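Acyl-CoA hydrolase (Bacillus halodurans, PDB 1VPM) probably hydrolyses the thioester bond of long-chain fatty acyl-CoA, and binds coenzyme A on its hotdog-fold sheet. Local coordinates at residues A[24-29]-A[50-55]; A[67-72]-A[125-130]. All blocks are in the same frame, centred on the assembly; numbering follows the deposited sequence. Where two conformers were deposited one is given.

Interaction 1 (A[24-29]-A[50-55]); sequences TIQTRL and IDEIAA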
# COMPACT_ATOMS: atom_id res chain seq x y z
N THR A 24 -11.20 -21.95 2.10
CA THR A 24 -11.02 -20.71 1.43
C THR A 24 -9.78 -20.77 0.56
O THR A 24 -8.78 -21.35 0.90
CB THR A 24 -10.88 -19.53 2.40
OG1 THR A 24 -11.94 -19.58 3.36
CG2 THR A 24 -10.83 -18.15 1.72
N ILE A 25 -9.93 -20.19 -0.61
CA ILE A 25 -8.84 -20.07 -1.59
C ILE A 25 -8.50 -18.62 -1.89
O ILE A 25 -9.39 -17.72 -2.05
CB ILE A 25 -9.17 -20.83 -2.87
CG1 ILE A 25 -9.12 -22.35 -2.58
CG2 ILE A 25 -8.17 -20.41 -4.04
CD1 ILE A 25 -9.88 -23.10 -3.55
N GLN A 26 -7.20 -18.34 -2.00
CA GLN A 26 -6.74 -17.03 -2.46
C GLN A 26 -5.67 -17.22 -3.53
O GLN A 26 -4.95 -18.22 -3.53
CB GLN A 26 -6.18 -16.23 -1.27
CG GLN A 26 -5.55 -14.92 -1.55
CD GLN A 26 -6.46 -13.81 -2.15
OE1 GLN A 26 -7.27 -14.04 -3.05
NE2 GLN A 26 -6.22 -12.57 -1.70
N THR A 27 -5.60 -16.27 -4.46
CA THR A 27 -4.51 -16.23 -5.44
C THR A 27 -3.96 -14.82 -5.46
O THR A 27 -4.73 -13.87 -5.44
CB THR A 27 -5.04 -16.52 -6.86
OG1 THR A 27 -5.86 -17.69 -6.83
CG2 THR A 27 -3.87 -16.72 -7.86
N ARG A 28 -2.63 -14.69 -5.51
CA ARG A 28 -2.00 -13.35 -5.48
C ARG A 28 -0.89 -13.33 -6.51
O ARG A 28 -0.12 -14.27 -6.63
CB ARG A 28 -1.32 -13.15 -4.10
CG ARG A 28 -2.18 -13.29 -2.87
CD ARG A 28 -3.38 -12.42 -2.96
NE ARG A 28 -3.02 -11.04 -2.71
CZ ARG A 28 -3.27 -10.39 -1.57
NH1 ARG A 28 -3.92 -10.98 -0.55
NH2 ARG A 28 -2.87 -9.13 -1.46
N LEU A 29 -0.77 -12.22 -7.20
CA LEU A 29 0.30 -12.02 -8.12
C LEU A 29 1.53 -11.58 -7.33
O LEU A 29 1.42 -10.70 -6.47
CB LEU A 29 -0.13 -10.93 -9.07
CG LEU A 29 0.71 -10.68 -10.32
CD1 LEU A 29 0.95 -11.95 -11.11
CD2 LEU A 29 0.01 -9.65 -11.18
N ILE A 50 -0.61 -16.13 4.40
CA ILE A 50 -1.02 -17.31 5.15
C ILE A 50 -1.98 -16.92 6.31
O ILE A 50 -3.04 -17.52 6.47
CB ILE A 50 0.21 -18.06 5.71
CG1 ILE A 50 0.94 -18.84 4.62
CG2 ILE A 50 -0.15 -19.04 6.86
CD1 ILE A 50 2.28 -19.28 5.02
N ASP A 51 -1.63 -15.89 7.07
CA ASP A 51 -2.52 -15.44 8.16
C ASP A 51 -3.81 -14.87 7.60
O ASP A 51 -4.86 -15.08 8.18
CB ASP A 51 -1.84 -14.39 9.00
CG ASP A 51 -2.63 -14.06 10.24
OD1 ASP A 51 -2.59 -14.95 11.14
OD2 ASP A 51 -3.25 -12.96 10.32
N GLU A 52 -3.76 -14.16 6.47
CA GLU A 52 -4.96 -13.57 5.87
C GLU A 52 -5.95 -14.65 5.55
O GLU A 52 -7.15 -14.54 5.85
CB GLU A 52 -4.57 -12.79 4.59
CG GLU A 52 -5.66 -11.98 3.99
CD GLU A 52 -5.24 -11.26 2.71
OE1 GLU A 52 -4.06 -10.81 2.61
OE2 GLU A 52 -6.10 -11.18 1.82
N ILE A 53 -5.46 -15.72 4.92
CA ILE A 53 -6.37 -16.79 4.49
C ILE A 53 -6.83 -17.55 5.74
O ILE A 53 -7.97 -17.99 5.82
CB ILE A 53 -5.80 -17.68 3.39
CG1 ILE A 53 -6.92 -18.51 2.73
CG2 ILE A 53 -4.74 -18.51 3.81
CD1 ILE A 53 -6.53 -19.16 1.46
N ALA A 54 -5.99 -17.67 6.73
CA ALA A 54 -6.41 -18.34 7.95
C ALA A 54 -7.50 -17.61 8.70
O ALA A 54 -8.39 -18.25 9.26
CB ALA A 54 -5.21 -18.61 8.84
N ALA A 55 -7.40 -16.30 8.76
CA ALA A 55 -8.40 -15.43 9.38
C ALA A 55 -9.72 -15.59 8.65
O ALA A 55 -10.76 -15.73 9.29
CB ALA A 55 -7.97 -14.01 9.35

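Interaction 2 (A[67-72]-A[125-130]); sequences VTASID and TMVAVD. With COA (coenzyme A), chain D.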
# COMPACT_ATOMS: atom_id res chain seq x y z
N VAL A 67 -8.75 -13.79 16.23
CA VAL A 67 -7.38 -13.30 16.40
C VAL A 67 -6.47 -14.51 16.26
O VAL A 67 -6.89 -15.64 16.48
CB VAL A 67 -7.13 -12.66 17.78
CG1 VAL A 67 -7.98 -11.41 17.95
CG2 VAL A 67 -7.37 -13.61 18.91
N THR A 68 -5.23 -14.25 15.83
CA THR A 68 -4.26 -15.31 15.67
C THR A 68 -3.55 -15.57 17.00
O THR A 68 -2.90 -14.68 17.53
CB THR A 68 -3.24 -14.96 14.63
OG1 THR A 68 -3.92 -14.66 13.39
CG2 THR A 68 -2.23 -16.13 14.43
N ALA A 69 -3.75 -16.74 17.57
CA ALA A 69 -3.05 -17.07 18.80
C ALA A 69 -1.60 -17.49 18.60
O ALA A 69 -0.70 -17.16 19.39
CB ALA A 69 -3.77 -18.21 19.51
N SER A 70 -1.40 -18.25 17.55
CA SER A 70 -0.08 -18.78 17.15
C SER A 70 -0.05 -19.31 15.72
O SER A 70 -1.08 -19.54 15.07
CB SER A 70 0.39 -19.85 18.16
OG SER A 70 -0.39 -20.99 18.02
N ILE A 71 1.16 -19.44 15.20
CA ILE A 71 1.48 -20.16 14.00
C ILE A 71 2.60 -21.17 14.34
O ILE A 71 3.49 -20.88 15.12
CB ILE A 71 1.82 -19.17 12.81
CG1 ILE A 71 2.01 -19.96 11.52
CG2 ILE A 71 3.06 -18.34 13.09
CD1 ILE A 71 2.11 -19.11 10.26
N ASP A 72 2.50 -22.39 13.82
CA ASP A 72 3.56 -23.36 14.02
C ASP A 72 4.71 -22.98 13.08
O ASP A 72 4.59 -22.05 12.25
CB ASP A 72 3.05 -24.78 13.69
CG ASP A 72 2.02 -25.26 14.68
OD1 ASP A 72 1.72 -24.56 15.70
OD2 ASP A 72 1.56 -26.40 14.42
N THR A 125 -3.26 -21.41 14.91
CA THR A 125 -4.31 -21.50 15.92
C THR A 125 -5.01 -20.15 15.94
O THR A 125 -4.40 -19.11 16.33
CB THR A 125 -3.76 -21.86 17.30
OG1 THR A 125 -3.15 -23.17 17.28
CG2 THR A 125 -4.91 -21.90 18.31
N MSE A 126 -6.31 -20.17 15.60
CA MSE A 126 -7.13 -18.98 15.56
C MSE A 126 -8.13 -19.06 16.70
O MSE A 126 -8.62 -20.13 16.99
CB MSE A 126 -7.89 -18.91 14.23
CG MSE A 126 -7.06 -19.05 12.97
SE MSE A 126 -5.58 -17.67 12.90
CE MSE A 126 -6.74 -16.18 12.75
N VAL A 127 -8.44 -17.92 17.31
CA VAL A 127 -9.38 -17.86 18.43
C VAL A 127 -10.50 -16.95 18.06
O VAL A 127 -10.25 -15.84 17.67
CB VAL A 127 -8.67 -17.42 19.75
CG1 VAL A 127 -9.68 -17.28 20.86
CG2 VAL A 127 -7.64 -18.46 20.13
N ALA A 128 -11.73 -17.43 18.16
CA ALA A 128 -12.92 -16.59 17.92
C ALA A 128 -13.11 -15.68 19.11
O ALA A 128 -12.96 -16.14 20.25
CB ALA A 128 -14.15 -17.47 17.75
N VAL A 129 -13.45 -14.42 18.86
CA VAL A 129 -13.70 -13.45 19.91
C VAL A 129 -15.04 -12.74 19.74
O VAL A 129 -15.48 -12.51 18.61
CB VAL A 129 -12.57 -12.41 20.03
CG1 VAL A 129 -11.25 -13.11 20.32
CG2 VAL A 129 -12.45 -11.48 18.83
N ASP A 130 -15.68 -12.44 20.88
CA ASP A 130 -16.95 -11.68 20.89
C ASP A 130 -16.63 -10.20 20.70
O ASP A 130 -15.46 -9.83 20.54
CB ASP A 130 -17.78 -11.93 22.16
CG ASP A 130 -17.09 -11.45 23.44
OD1 ASP A 130 -16.20 -10.58 23.40
OD2 ASP A 130 -17.44 -11.98 24.51
N1A COA D . -1.07 -21.36 20.68
C2A COA D . -2.14 -22.18 20.46
N3A COA D . -3.31 -22.01 21.22
C4A COA D . -3.38 -21.01 22.15
C5A COA D . -2.28 -20.17 22.39
C6A COA D . -1.10 -20.34 21.65
N6A COA D . -0.01 -19.63 21.98
N7A COA D . -2.63 -19.30 23.39
C8A COA D . -3.91 -19.57 23.77
N9A COA D . -4.37 -20.62 23.02
C1B COA D . -5.74 -21.10 22.98
C2B COA D . -6.10 -21.74 24.31
O2B COA D . -5.58 -23.04 24.39
C3B COA D . -7.62 -21.69 24.24
O3B COA D . -8.03 -22.88 23.61
P3B COA D . -9.45 -23.58 23.84
O7A COA D . -9.29 -24.60 24.90
O8A COA D . -9.96 -24.28 22.64
O9A COA D . -10.43 -22.49 24.14
C4B COA D . -7.89 -20.40 23.44
O4B COA D . -6.62 -20.01 22.92
C5B COA D . -8.41 -19.23 24.28
O5B COA D . -7.48 -18.99 25.33
P1A COA D . -7.89 -18.80 26.91
O1A COA D . -6.83 -19.44 27.77
O2A COA D . -9.30 -19.30 27.18
O3A COA D . -7.95 -17.21 27.15
P2A COA D . -6.77 -16.12 26.96
O4A COA D . -5.47 -16.67 27.52
O5A COA D . -7.28 -14.83 27.58
O6A COA D . -6.64 -15.87 25.35
CBP COA D . -5.24 -15.44 23.46
CCP COA D . -5.57 -16.42 24.59
CDP COA D . -4.46 -16.16 22.36
CEP COA D . -6.59 -14.95 22.89
CAP COA D . -4.41 -14.26 24.04
OAP COA D . -3.20 -14.62 24.69
C9P COA D . -4.15 -13.23 22.96
O9P COA D . -5.19 -12.32 22.69
N8P COA D . -2.99 -13.20 22.28
C7P COA D . -2.86 -12.17 21.26
C6P COA D . -3.59 -12.57 19.97
C5P COA D . -3.37 -11.53 18.90
O5P COA D . -3.82 -10.37 19.07
N4P COA D . -2.68 -11.89 17.81
C3P COA D . -2.48 -10.98 16.71
C2P COA D . -1.13 -10.27 16.62
S1P COA D . -0.33 -9.55 18.12
O HOH W 1 -0.51 -22.80 15.87

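Interaction 1 (A[24-29]-A[50-55])
Thr24 meets Ile53 where strand 24-29, outermost of the sheet within this chain, passes over helix 43-62, the two short axes 8.7 Å apart and running roughly antiparallel at 148°. Its methyl and the isoleucine side chain lie alongside, pointing opposite ways, CG2 of Thr24 lying 4.1 Å from CG1 of Ile53, while its OG1 turns to the backbone oxygen of Ser22. With CG1 anti to the backbone N (chi1 -165°) and an extended chain beyond, Ile53 carries CD1 up to the strand backbone, 3.2 Å from the carbonyl oxygen of Thr24. The same methyl reaches Gln26, at 3.6 Å from its N. Gln26 bends at chi2 and turns its OE1 back to the N of Thr27, 3.1 Å away, and this oxygen also accepts from Thr27 N of the second subunit. Arg28, bent twice along its chain, brings NH1 to the syn side of Glu52 OE1 in a bent 3.2 Å salt bridge, the two planes 67° apart; it is less certain because Glu52 has a second conformer. Cutting Arg28 back to an alanine is likely to leave the Glu52 carboxylate without this positive mate, its rotation less restrained. Ile53 also touches Leu88 and Val104 of the next two strands; with Thr24 and Gln26 this packs helix 43-62 onto the curved sheet, as in the hotdog fold.

Interaction 2 (A[67-72]-A[125-130])
Val67 and Val127 form an antiparallel hydrogen-bonded pair, each N bonding the other's O at 2.9 Å, and the ladder then shifts by one residue. Two residues, Ala69 and Ser70, stand opposite the single Thr125, a classic beta bulge: the carbonyl oxygen of Thr125 takes the N of Ala69 at 2.8 Å and, weakly, that of Ser70, while Thr125 N returns a bond to Ser70 O. On one face, the selenomethionine Met126, bent at chi2 and chi3, slants across Thr68 and lays CE 3.3 Å from its OG1, a hydroxyl whose polar partner is Asp51 of the central helix. The bulge lies in the coenzyme A site of this hotdog sheet, and Thr68 O accepts the pantetheine amide N4P at 2.8 Å. Val67, Ser70, Thr125 and Val127 share the other face. Val67 CG2 packs against Val127 and Val129, and Ala69 CB against Val127 CG2, which also meets the ribose. Ser70 OG, set between backbone N and carbonyl carbon (chi1 70°), comes 2.8 Å from adenine N1A, and Thr125 CG2 comes 3.3 Å from N3A. A water links Ser70 OG and Thr125 OG1 to Asp72, donating to OD1 of that carboxylate, which also pairs with Arg162 and Arg165 of the C-terminal helix.

How the interactions relate
Both interactions reach the same antiparallel sheet, at its two outermost strands within the chain. Interaction 1 is partly buried and joins strand to helix through aliphatic packing and one salt bridge; interaction 2 is fully buried and joins strand to strand through backbone bonds, the face of Ser70, Thr125 and Val127 turned to coenzyme A. Helix 43-62 connects them: Asp51 OD1 lies 2.6 Å from Thr68 OG1, a probable hydrogen bond, and Met126 and Ile71 pack on its flank. Each strand also looks to another chain, 24-29 to the second subunit and 67-72 to the third, where the sheet continues across the interface.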